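ChiX (Serratia marcescens, PDB 5OPZ) hydrolyses peptidoglycan as a zinc-dependent L-Ala D-Glu endopeptidase and is required for chitinase secretion by the bacterium. Local coordinates at residues Gln97-Val102 against Pro126-Thr131; Trp90-Tyr95 against Val113-Glu118; Leu37-Val42 against Arg103-Glu108. One frame throughout, in Å; residues are numbered along the deposited sequence. Where two conformers were deposited one is given.

Contact 1. Residues Gln97-Val102 against Pro126-Thr131. With ZN (zinc ion), chain C.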
loop_
_atom_site.group_PDB
_atom_site.type_symbol
_atom_site.label_atom_id
_atom_site.label_comp_id
_atom_site.label_asym_id
_atom_site.label_seq_id
_atom_site.Cartn_x
_atom_site.Cartn_y
_atom_site.Cartn_z
ATOM N N GLN A 97 9.002 -7.172 4.275
ATOM C CA GLN A 97 8.497 -8.439 3.745
ATOM C C GLN A 97 7.330 -8.244 2.840
ATOM O O GLN A 97 7.220 -8.946 1.826
ATOM C CB GLN A 97 8.150 -9.383 4.891
ATOM C CG GLN A 97 9.366 -9.882 5.659
ATOM C CD GLN A 97 9.037 -10.974 6.643
ATOM O OE1 GLN A 97 8.685 -12.051 6.237
ATOM N NE2 GLN A 97 9.172 -10.688 7.939
ATOM N N ILE A 98 6.428 -7.353 3.231
ATOM C CA ILE A 98 5.323 -6.986 2.340
ATOM C C ILE A 98 5.874 -6.502 0.995
ATOM O O ILE A 98 5.335 -6.860 -0.075
ATOM C CB ILE A 98 4.332 -5.976 2.952
ATOM C CG1 ILE A 98 3.665 -6.600 4.163
ATOM C CG2 ILE A 98 3.313 -5.493 1.927
ATOM C CD1 ILE A 98 3.094 -5.582 5.115
ATOM N N ALA A 99 6.886 -5.643 1.022
ATOM C CA ALA A 99 7.431 -5.100 -0.207
ATOM C C ALA A 99 8.054 -6.182 -1.082
ATOM O O ALA A 99 8.045 -6.015 -2.289
ATOM C CB ALA A 99 8.425 -3.999 0.087
ATOM N N VAL A 100 8.601 -7.263 -0.515
ATOM C CA VAL A 100 9.081 -8.395 -1.353
ATOM C C VAL A 100 7.910 -8.920 -2.198
ATOM O O VAL A 100 8.062 -9.200 -3.401
ATOM C CB VAL A 100 9.661 -9.530 -0.502
ATOM C CG1 VAL A 100 9.874 -10.819 -1.258
ATOM C CG2 VAL A 100 10.957 -9.051 0.097
ATOM N N ALA A 101 6.772 -9.132 -1.538
ATOM C CA ALA A 101 5.593 -9.636 -2.191
ATOM C C ALA A 101 5.077 -8.661 -3.265
ATOM O O ALA A 101 4.688 -9.099 -4.347
ATOM C CB ALA A 101 4.527 -9.914 -1.181
ATOM N N VAL A 102 5.023 -7.368 -2.941
ATOM C CA VAL A 102 4.608 -6.379 -3.890
ATOM C C VAL A 102 5.533 -6.336 -5.081
ATOM O O VAL A 102 5.043 -6.255 -6.223
ATOM C CB VAL A 102 4.430 -4.988 -3.256
ATOM C CG1 VAL A 102 4.126 -3.945 -4.334
ATOM C CG2 VAL A 102 3.344 -5.018 -2.219
ATOM N N PRO A 126 4.755 1.854 4.764
ATOM C CA PRO A 126 3.411 1.581 4.219
ATOM C C PRO A 126 3.131 1.955 2.761
ATOM O O PRO A 126 2.226 1.339 2.202
ATOM C CB PRO A 126 2.505 2.414 5.108
ATOM C CG PRO A 126 3.232 2.416 6.419
ATOM C CD PRO A 126 4.680 2.560 6.065
ATOM N N HIS A 127 3.856 2.901 2.168
ATOM C CA HIS A 127 3.437 3.530 0.937
ATOM C C HIS A 127 3.918 2.819 -0.281
ATOM O O HIS A 127 5.100 2.549 -0.425
ATOM C CB HIS A 127 3.959 4.968 0.959
ATOM C CG HIS A 127 3.541 5.800 -0.221
ATOM N ND1 HIS A 127 2.346 6.471 -0.286
ATOM C CD2 HIS A 127 4.084 5.903 -1.447
ATOM C CE1 HIS A 127 2.215 7.057 -1.452
ATOM N NE2 HIS A 127 3.245 6.694 -2.185
ATOM N N PHE A 128 2.979 2.545 -1.191
ATOM C CA PHE A 128 3.302 2.019 -2.524
ATOM C C PHE A 128 2.571 2.878 -3.584
ATOM O O PHE A 128 1.411 3.268 -3.340
ATOM C CB PHE A 128 2.885 0.575 -2.702
ATOM C CG PHE A 128 3.598 -0.377 -1.813
ATOM C CD1 PHE A 128 3.211 -0.588 -0.507
ATOM C CD2 PHE A 128 4.765 -0.940 -2.235
ATOM C CE1 PHE A 128 3.868 -1.500 0.300
ATOM C CE2 PHE A 128 5.420 -1.878 -1.471
ATOM C CZ PHE A 128 4.995 -2.128 -0.183
ATOM N N GLN A 129 3.190 3.103 -4.744
ATOM C CA GLN A 129 2.509 3.893 -5.787
ATOM C C GLN A 129 2.926 3.447 -7.164
ATOM O O GLN A 129 4.037 2.992 -7.386
ATOM C CB GLN A 129 2.727 5.408 -5.626
ATOM C CG GLN A 129 4.177 5.828 -5.783
ATOM C CD GLN A 129 4.365 7.274 -5.567
ATOM O OE1 GLN A 129 3.898 7.846 -4.589
ATOM N NE2 GLN A 129 5.010 7.928 -6.530
ATOM N N LEU A 130 2.014 3.708 -8.101
ATOM C CA LEU A 130 2.380 3.680 -9.510
ATOM C C LEU A 130 3.220 4.920 -9.843
ATOM O O LEU A 130 3.058 5.974 -9.225
ATOM C CB LEU A 130 1.135 3.699 -10.391
ATOM C CG LEU A 130 0.192 2.487 -10.206
ATOM C CD1 LEU A 130 -1.089 2.666 -10.989
ATOM C CD2 LEU A 130 0.880 1.179 -10.598
ATOM N N THR A 131 4.148 4.798 -10.786
ATOM C CA THR A 131 5.044 5.922 -11.079
ATOM C C THR A 131 4.341 6.990 -11.897
ATOM O O THR A 131 3.454 6.685 -12.705
ATOM C CB THR A 131 6.351 5.556 -11.808
ATOM O OG1 THR A 131 6.103 5.163 -13.136
ATOM C CG2 THR A 131 7.074 4.480 -11.160
HETATM ZN ZN ZN C . 0.895 6.876 1.106
#

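Contact 2. Residues Trp90-Tyr95 against Val113-Glu118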
loop_
_atom_site.group_PDB
_atom_site.type_symbol
_atom_site.label_atom_id
_atom_site.label_comp_id
_atom_site.label_asym_id
_atom_site.label_seq_id
_atom_site.Cartn_x
_atom_site.Cartn_y
_atom_site.Cartn_z
ATOM N N TRP A 90 3.433 -1.634 13.471
ATOM C CA TRP A 90 4.297 -0.698 12.621
ATOM C C TRP A 90 5.828 -1.016 12.438
ATOM O O TRP A 90 6.607 -0.209 11.856
ATOM C CB TRP A 90 4.107 0.728 13.142
ATOM C CG TRP A 90 2.685 1.066 13.137
ATOM C CD1 TRP A 90 1.854 1.153 14.219
ATOM C CD2 TRP A 90 1.869 1.336 11.995
ATOM N NE1 TRP A 90 0.577 1.420 13.823
ATOM C CE2 TRP A 90 0.556 1.554 12.459
ATOM C CE3 TRP A 90 2.116 1.374 10.618
ATOM C CZ2 TRP A 90 -0.503 1.840 11.593
ATOM C CZ3 TRP A 90 1.061 1.670 9.767
ATOM C CH2 TRP A 90 -0.234 1.897 10.257
ATOM N N GLU A 91 6.260 -2.226 12.840
ATOM C CA GLU A 91 7.664 -2.573 12.753
ATOM C C GLU A 91 8.166 -2.712 11.305
ATOM O O GLU A 91 7.546 -3.379 10.498
ATOM C CB GLU A 91 7.960 -3.822 13.593
ATOM C CG GLU A 91 7.651 -3.674 15.095
ATOM C CD GLU A 91 8.559 -2.705 15.866
ATOM O OE1 GLU A 91 9.551 -2.197 15.320
ATOM O OE2 GLU A 91 8.287 -2.432 17.052
ATOM N N TRP A 92 9.315 -2.112 11.033
ATOM C CA TRP A 92 9.892 -2.018 9.683
ATOM C C TRP A 92 9.980 -3.350 8.952
ATOM O O TRP A 92 9.647 -3.429 7.793
ATOM C CB TRP A 92 11.316 -1.414 9.768
ATOM C CG TRP A 92 12.082 -1.485 8.485
ATOM C CD1 TRP A 92 12.987 -2.444 8.127
ATOM C CD2 TRP A 92 11.948 -0.625 7.354
ATOM N NE1 TRP A 92 13.424 -2.229 6.851
ATOM C CE2 TRP A 92 12.799 -1.126 6.342
ATOM C CE3 TRP A 92 11.181 0.513 7.091
ATOM C CZ2 TRP A 92 12.964 -0.477 5.117
ATOM C CZ3 TRP A 92 11.300 1.128 5.862
ATOM C CH2 TRP A 92 12.201 0.643 4.897
ATOM N N ASP A 93 10.460 -4.379 9.629
ATOM C CA ASP A 93 10.703 -5.638 8.961
ATOM C C ASP A 93 9.471 -6.243 8.320
ATOM O O ASP A 93 9.561 -6.883 7.273
ATOM C CB ASP A 93 11.398 -6.674 9.879
ATOM C CG ASP A 93 12.862 -6.508 9.878
ATOM O OD1 ASP A 93 13.401 -6.302 8.787
ATOM O OD2 ASP A 93 13.452 -6.562 10.960
ATOM N N TYR A 94 8.312 -6.015 8.919
ATOM C CA TYR A 94 7.071 -6.507 8.342
ATOM C C TYR A 94 6.810 -5.859 6.975
ATOM O O TYR A 94 6.410 -6.527 6.019
ATOM C CB TYR A 94 5.893 -6.269 9.274
ATOM C CG TYR A 94 5.860 -7.091 10.558
ATOM C CD1 TYR A 94 5.833 -8.470 10.495
ATOM C CD2 TYR A 94 5.764 -6.506 11.784
ATOM C CE1 TYR A 94 5.766 -9.241 11.606
ATOM C CE2 TYR A 94 5.723 -7.258 12.943
ATOM C CZ TYR A 94 5.742 -8.629 12.845
ATOM O OH TYR A 94 5.642 -9.354 13.998
ATOM N N TYR A 95 7.045 -4.550 6.910
ATOM C CA TYR A 95 6.862 -3.802 5.664
ATOM C C TYR A 95 7.890 -4.185 4.626
ATOM O O TYR A 95 7.569 -4.253 3.431
ATOM C CB TYR A 95 6.887 -2.272 5.957
ATOM C CG TYR A 95 5.704 -1.935 6.809
ATOM C CD1 TYR A 95 5.758 -2.067 8.199
ATOM C CD2 TYR A 95 4.476 -1.635 6.242
ATOM C CE1 TYR A 95 4.641 -1.938 8.963
ATOM C CE2 TYR A 95 3.368 -1.446 7.005
ATOM C CZ TYR A 95 3.441 -1.620 8.391
ATOM O OH TYR A 95 2.275 -1.527 9.131
ATOM N N VAL A 113 6.211 -0.640 -9.292
ATOM C CA VAL A 113 5.538 -0.020 -8.151
ATOM C C VAL A 113 6.614 0.515 -7.240
ATOM O O VAL A 113 7.428 -0.242 -6.767
ATOM C CB VAL A 113 4.603 -1.011 -7.413
ATOM C CG1 VAL A 113 3.985 -0.401 -6.151
ATOM C CG2 VAL A 113 3.540 -1.496 -8.397
ATOM N N GLU A 114 6.571 1.801 -6.931
ATOM C CA GLU A 114 7.533 2.433 -6.038
ATOM C C GLU A 114 7.076 2.223 -4.613
ATOM O O GLU A 114 5.891 2.283 -4.311
ATOM C CB GLU A 114 7.641 3.930 -6.309
ATOM C CG GLU A 114 8.304 4.319 -7.614
ATOM C CD GLU A 114 8.264 5.821 -7.892
ATOM O OE1 GLU A 114 7.169 6.403 -8.084
ATOM O OE2 GLU A 114 9.345 6.427 -7.907
ATOM N N TRP A 115 8.047 1.934 -3.764
ATOM C CA TRP A 115 7.850 1.695 -2.344
ATOM C C TRP A 115 8.471 2.840 -1.514
ATOM O O TRP A 115 9.616 3.199 -1.751
ATOM C CB TRP A 115 8.493 0.366 -1.951
ATOM C CG TRP A 115 8.388 0.008 -0.531
ATOM C CD1 TRP A 115 7.309 0.217 0.284
ATOM C CD2 TRP A 115 9.402 -0.591 0.294
ATOM N NE1 TRP A 115 7.561 -0.274 1.535
ATOM C CE2 TRP A 115 8.830 -0.780 1.574
ATOM C CE3 TRP A 115 10.697 -1.068 0.056
ATOM C CZ2 TRP A 115 9.569 -1.349 2.632
ATOM C CZ3 TRP A 115 11.410 -1.650 1.102
ATOM C CH2 TRP A 115 10.843 -1.772 2.360
ATOM N N GLY A 116 7.753 3.320 -0.515
ATOM C CA GLY A 116 8.291 4.352 0.381
ATOM C C GLY A 116 9.464 3.884 1.185
ATOM O O GLY A 116 10.190 4.692 1.728
ATOM N N GLY A 117 9.658 2.570 1.277
ATOM C CA GLY A 117 10.845 2.051 1.924
ATOM C C GLY A 117 12.136 2.268 1.165
ATOM O O GLY A 117 13.204 2.099 1.728
ATOM N N GLU A 118 12.011 2.749 -0.072
ATOM C CA GLU A 118 13.123 3.133 -0.928
ATOM C C GLU A 118 13.118 4.615 -1.323
ATOM O O GLU A 118 13.821 5.027 -2.255
ATOM C CB GLU A 118 13.104 2.238 -2.188
ATOM C CG GLU A 118 13.447 0.790 -1.880
ATOM C CD GLU A 118 13.014 -0.226 -2.947
ATOM O OE1 GLU A 118 12.464 0.128 -4.018
ATOM O OE2 GLU A 118 13.331 -1.411 -2.763
#

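Contact 3. Residues Leu37-Val42 against Arg103-Glu108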
loop_
_atom_site.group_PDB
_atom_site.type_symbol
_atom_site.label_atom_id
_atom_site.label_comp_id
_atom_site.label_asym_id
_atom_site.label_seq_id
_atom_site.Cartn_x
_atom_site.Cartn_y
_atom_site.Cartn_z
ATOM N N LEU A 37 -1.146 -9.959 -1.860
ATOM C CA LEU A 37 -1.814 -10.673 -0.739
ATOM C C LEU A 37 -1.585 -12.170 -0.783
ATOM O O LEU A 37 -1.586 -12.816 0.246
ATOM C CB LEU A 37 -3.319 -10.423 -0.728
ATOM C CG LEU A 37 -3.743 -8.980 -0.425
ATOM C CD1 LEU A 37 -5.177 -8.711 -0.843
ATOM C CD2 LEU A 37 -3.597 -8.755 1.070
ATOM N N ARG A 38 -1.444 -12.751 -1.950
ATOM C CA ARG A 38 -1.176 -14.172 -2.071
ATOM C C ARG A 38 0.218 -14.566 -1.709
ATOM O O ARG A 38 0.452 -15.691 -1.277
ATOM C CB ARG A 38 -1.413 -14.628 -3.498
ATOM C CG ARG A 38 -2.759 -14.320 -4.102
ATOM C CD ARG A 38 -3.918 -14.615 -3.210
ATOM N NE ARG A 38 -3.867 -15.957 -2.651
ATOM C CZ ARG A 38 -4.773 -16.435 -1.808
ATOM N NH1 ARG A 38 -5.816 -15.713 -1.442
ATOM N NH2 ARG A 38 -4.622 -17.663 -1.313
ATOM N N TYR A 39 1.168 -13.676 -1.941
ATOM C CA TYR A 39 2.590 -13.971 -1.819
ATOM C C TYR A 39 3.227 -13.614 -0.501
ATOM O O TYR A 39 4.203 -14.216 -0.115
ATOM C CB TYR A 39 3.398 -13.261 -2.899
ATOM C CG TYR A 39 3.035 -13.662 -4.354
ATOM C CD1 TYR A 39 2.478 -14.918 -4.680
ATOM C CD2 TYR A 39 3.232 -12.768 -5.379
ATOM C CE1 TYR A 39 2.170 -15.256 -5.982
ATOM C CE2 TYR A 39 2.926 -13.085 -6.658
ATOM C CZ TYR A 39 2.382 -14.315 -6.947
ATOM O OH TYR A 39 2.108 -14.605 -8.218
ATOM N N SER A 40 2.716 -12.582 0.153
ATOM C CA SER A 40 3.328 -12.081 1.382
ATOM C C SER A 40 3.299 -13.082 2.530
ATOM O O SER A 40 2.260 -13.664 2.797
ATOM C CB SER A 40 2.602 -10.832 1.837
ATOM O OG SER A 40 3.263 -10.260 2.947
ATOM N N LEU A 41 4.433 -13.262 3.205
ATOM C CA LEU A 41 4.455 -14.040 4.452
ATOM C C LEU A 41 3.738 -13.322 5.599
ATOM O O LEU A 41 3.373 -13.926 6.569
ATOM C CB LEU A 41 5.915 -14.412 4.838
ATOM C CG LEU A 41 6.577 -15.609 4.149
ATOM C CD1 LEU A 41 5.921 -16.894 4.647
ATOM C CD2 LEU A 41 6.567 -15.552 2.635
ATOM N N VAL A 42 3.658 -12.020 5.500
ATOM C CA VAL A 42 3.089 -11.151 6.509
ATOM C C VAL A 42 1.704 -10.745 6.045
ATOM O O VAL A 42 1.575 -10.073 5.019
ATOM C CB VAL A 42 3.978 -9.891 6.651
ATOM C CG1 VAL A 42 3.360 -8.923 7.632
ATOM C CG2 VAL A 42 5.360 -10.326 7.076
ATOM N N ARG A 103 6.832 -6.384 -4.845
ATOM C CA ARG A 103 7.808 -6.352 -5.946
ATOM C C ARG A 103 7.686 -7.556 -6.850
ATOM O O ARG A 103 7.781 -7.428 -8.071
ATOM C CB ARG A 103 9.227 -6.321 -5.343
ATOM C CG ARG A 103 10.424 -5.951 -6.167
ATOM C CD ARG A 103 11.709 -5.699 -5.335
ATOM N NE ARG A 103 11.617 -4.674 -4.301
ATOM C CZ ARG A 103 11.702 -4.848 -2.966
ATOM N NH1 ARG A 103 11.880 -6.038 -2.370
ATOM N NH2 ARG A 103 11.628 -3.768 -2.195
ATOM N N ARG A 104 7.396 -8.714 -6.293
ATOM C CA ARG A 104 7.215 -9.919 -7.116
ATOM C C ARG A 104 5.929 -9.776 -7.926
ATOM O O ARG A 104 5.926 -10.000 -9.148
ATOM C CB ARG A 104 7.135 -11.161 -6.251
ATOM C CG ARG A 104 6.759 -12.422 -6.998
ATOM C CD ARG A 104 6.591 -13.616 -6.087
ATOM N NE ARG A 104 5.942 -14.685 -6.816
ATOM C CZ ARG A 104 5.566 -15.844 -6.286
ATOM N NH1 ARG A 104 5.790 -16.105 -5.008
ATOM N NH2 ARG A 104 4.976 -16.746 -7.043
ATOM N N ALA A 105 4.805 -9.417 -7.296
ATOM C CA ALA A 105 3.580 -9.179 -8.036
ATOM C C ALA A 105 3.743 -8.153 -9.138
ATOM O O ALA A 105 3.201 -8.331 -10.256
ATOM C CB ALA A 105 2.446 -8.787 -7.094
ATOM N N ALA A 106 4.370 -7.040 -8.790
ATOM C CA ALA A 106 4.564 -5.992 -9.746
ATOM C C ALA A 106 5.294 -6.492 -10.967
ATOM O O ALA A 106 4.908 -6.207 -12.117
ATOM C CB ALA A 106 5.276 -4.826 -9.088
ATOM N N ARG A 107 6.388 -7.192 -10.746
ATOM C CA ARG A 107 7.177 -7.744 -11.812
ATOM C C ARG A 107 6.389 -8.681 -12.699
ATOM O O ARG A 107 6.433 -8.600 -13.941
ATOM C CB ARG A 107 8.346 -8.502 -11.194
ATOM C CG ARG A 107 9.432 -8.855 -12.177
ATOM C CD ARG A 107 10.692 -9.292 -11.446
ATOM N NE ARG A 107 10.523 -10.448 -10.574
ATOM C CZ ARG A 107 10.601 -10.387 -9.249
ATOM N NH1 ARG A 107 10.839 -9.233 -8.654
ATOM N NH2 ARG A 107 10.465 -11.482 -8.520
ATOM N N GLU A 108 5.640 -9.565 -12.069
ATOM C CA GLU A 108 4.806 -10.496 -12.815
ATOM C C GLU A 108 3.803 -9.758 -13.706
ATOM O O GLU A 108 3.495 -10.241 -14.789
ATOM C CB GLU A 108 4.088 -11.421 -11.851
ATOM C CG GLU A 108 5.027 -12.471 -11.263
ATOM C CD GLU A 108 4.369 -13.348 -10.256
ATOM O OE1 GLU A 108 3.133 -13.212 -10.091
ATOM O OE2 GLU A 108 5.113 -14.123 -9.640
#

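Contact 1. Residues Gln97-Val102 against Pro126-Thr131
Ala99 and Phe128 mark the closest approach of the two backbones, their CA atoms 8.5 Å apart, where helix 97-102 runs almost in the same direction as strand 127-130, at 19° to it with 10.8 Å between the axes. That gap is bridged from the strand side by the ring of Phe128. With CG lying opposite the carbonyl carbon and next to the backbone N (chi1 -64°), the phenyl group reaches the helix surface at Ala99 and Val102. Its leading corner, CZ, comes 3.8 Å from Ala99 CA, with the methyl of Ala99 also at the ring edge. Val102 instead comes over a face: CG2 sits 4.1 Å from the ring centroid and 22° off its normal, displaced toward the rim, a CH-pi contact. The CB of Val102 closes in on Phe128 CE2 at 3.7 Å, while Ile98 adds its CG2 methyl more loosely, 4.3 Å from Phe128 CZ. The contact is buried and wholly apolar. In this member of the peptidase MD clan the strand has two faces: Phe128 meets the helix behind the sheet, and the neighbouring His127 projects from the opposite face, where its ND1 binds the zinc ion at 2.1 Å alongside His72 and Asp79. The other nitrogen of that imidazole, NE2, donates a nearly straight hydrogen bond of 2.7 Å, close to the ring plane, to Gln129 OE1. Gln129 is thus a second-shell residue that probably helps to fix the rotation of the ligand ring, and its own NE2 is held in turn by Glu114.

Contact 2. Residues Trp90-Tyr95 against Val113-Glu118
Trp92 and Trp115 meet where the first turn of helix 92-109 lies against the end of strand 113-115, the outermost strand on one side of the antiparallel sheet, just as the chain enters a short 3-10 turn at Gly116 and Gly117. The tight part of the contact centres on Gly117. Its CA stands 3.3 Å above the plane of the Trp115 indole, over the middle of the ring system, and it also lies 3.6 Å from Trp92 CH2, near the plane of that indole. One residue without a side chain is therefore approached by a face of one tryptophan and an edge of the other. The inner end of Trp115 also touches the helix backbone, CZ2 lying 3.6 Å from Tyr95 O. Between the two indoles themselves the fit is looser. Their six-membered rings are inclined by 30° and so far offset that little of one lies over the other, with centroids 5.3 Å from each other, and the nearest atoms are Trp92 CZ2 and Trp115 CH2 at 3.7 Å. This is also the solvent side: Trp92 is exposed, whereas Trp115 is buried and stacks on Phe128. Having CG opposite the backbone N (chi1 179°) sends the Trp115 indole from the strand toward the helix. Glu118, at the edge of the same indole, forms a salt bridge with Arg103. The one polar atom of the buried ring is also satisfied, since Trp115 NE1 makes a hydrogen bond with the carbonyl oxygen of Gly125.

Contact 3. Residues Leu37-Val42 against Arg103-Glu108
Tyr39, in the last turn of helix 27-39, faces the middle of segment 103-108 on helix 92-109, its CA 7.9 Å from that of Ala105, and Ser40 then leaves helical geometry. The tyrosine ring carries the contact and is gripped over a face and at its hydroxyl. Over the face lies Arg104, whose guanidinium is stacked almost exactly parallel to the ring, the planes 6° apart, with CZ 3.5 Å from the Tyr39 ring centroid in a cation-pi interaction. The aliphatic part shares the same face: Arg104 CD is 3.9 Å from the centroid, so methylene and charged group together cover the ring. This reach depends on an extended chain that starts with CG opposite the backbone N (chi1 172°) and crosses the tyrosine at about a right angle. At the phenolic end, Tyr39 OH donates a short hydrogen bond of 2.5 Å to Glu108 OE1 on its syn lone pair, the carboxylate turned nearly perpendicular to the ring. The second carboxylate oxygen faces the arginine: Arg104 NE and Glu108 OE2 form a salt bridge of 3.0 Å with an N-H...O angle of 170°. OE2 lies in the guanidinium plane, although the donor stands somewhat out of the carboxylate plane. One carboxylate thereby bonds to both stacked partners and probably helps to hold them in place, and its charge probably favours the cationic guanidinium over the ring. Deeper in the interface, Ala105 CB packs on Tyr39 CE2 at 4.3 Å, and Ala101 also touches the tyrosine. The arrangement is an i to i+4 Arg-Glu salt bridge along one helix, with a stacked tyrosine from the C-terminal end of another, at the partly exposed rim of a helix-helix interface.

Helix 92-109 is common to all three contacts and supplies them in order along the chain: its first turn to contact 2, its middle to contact 1 and its later turns to contact 3. Contacts 1 and 2, with centres about 7 Å apart, reach neighbouring strands of one antiparallel sheet, where backbone bonds join His127 to Gly116 and Gln129 to Glu114. Contact 3 lies about 9 Å from contact 1 and about 13 Å from contact 2, centre to centre, and joins the same helix to helix 27-39. The segments alternate along the chain, and contact 3 brings the earlier helix 27-39 to the helix that packs behind the zinc-bearing sheet.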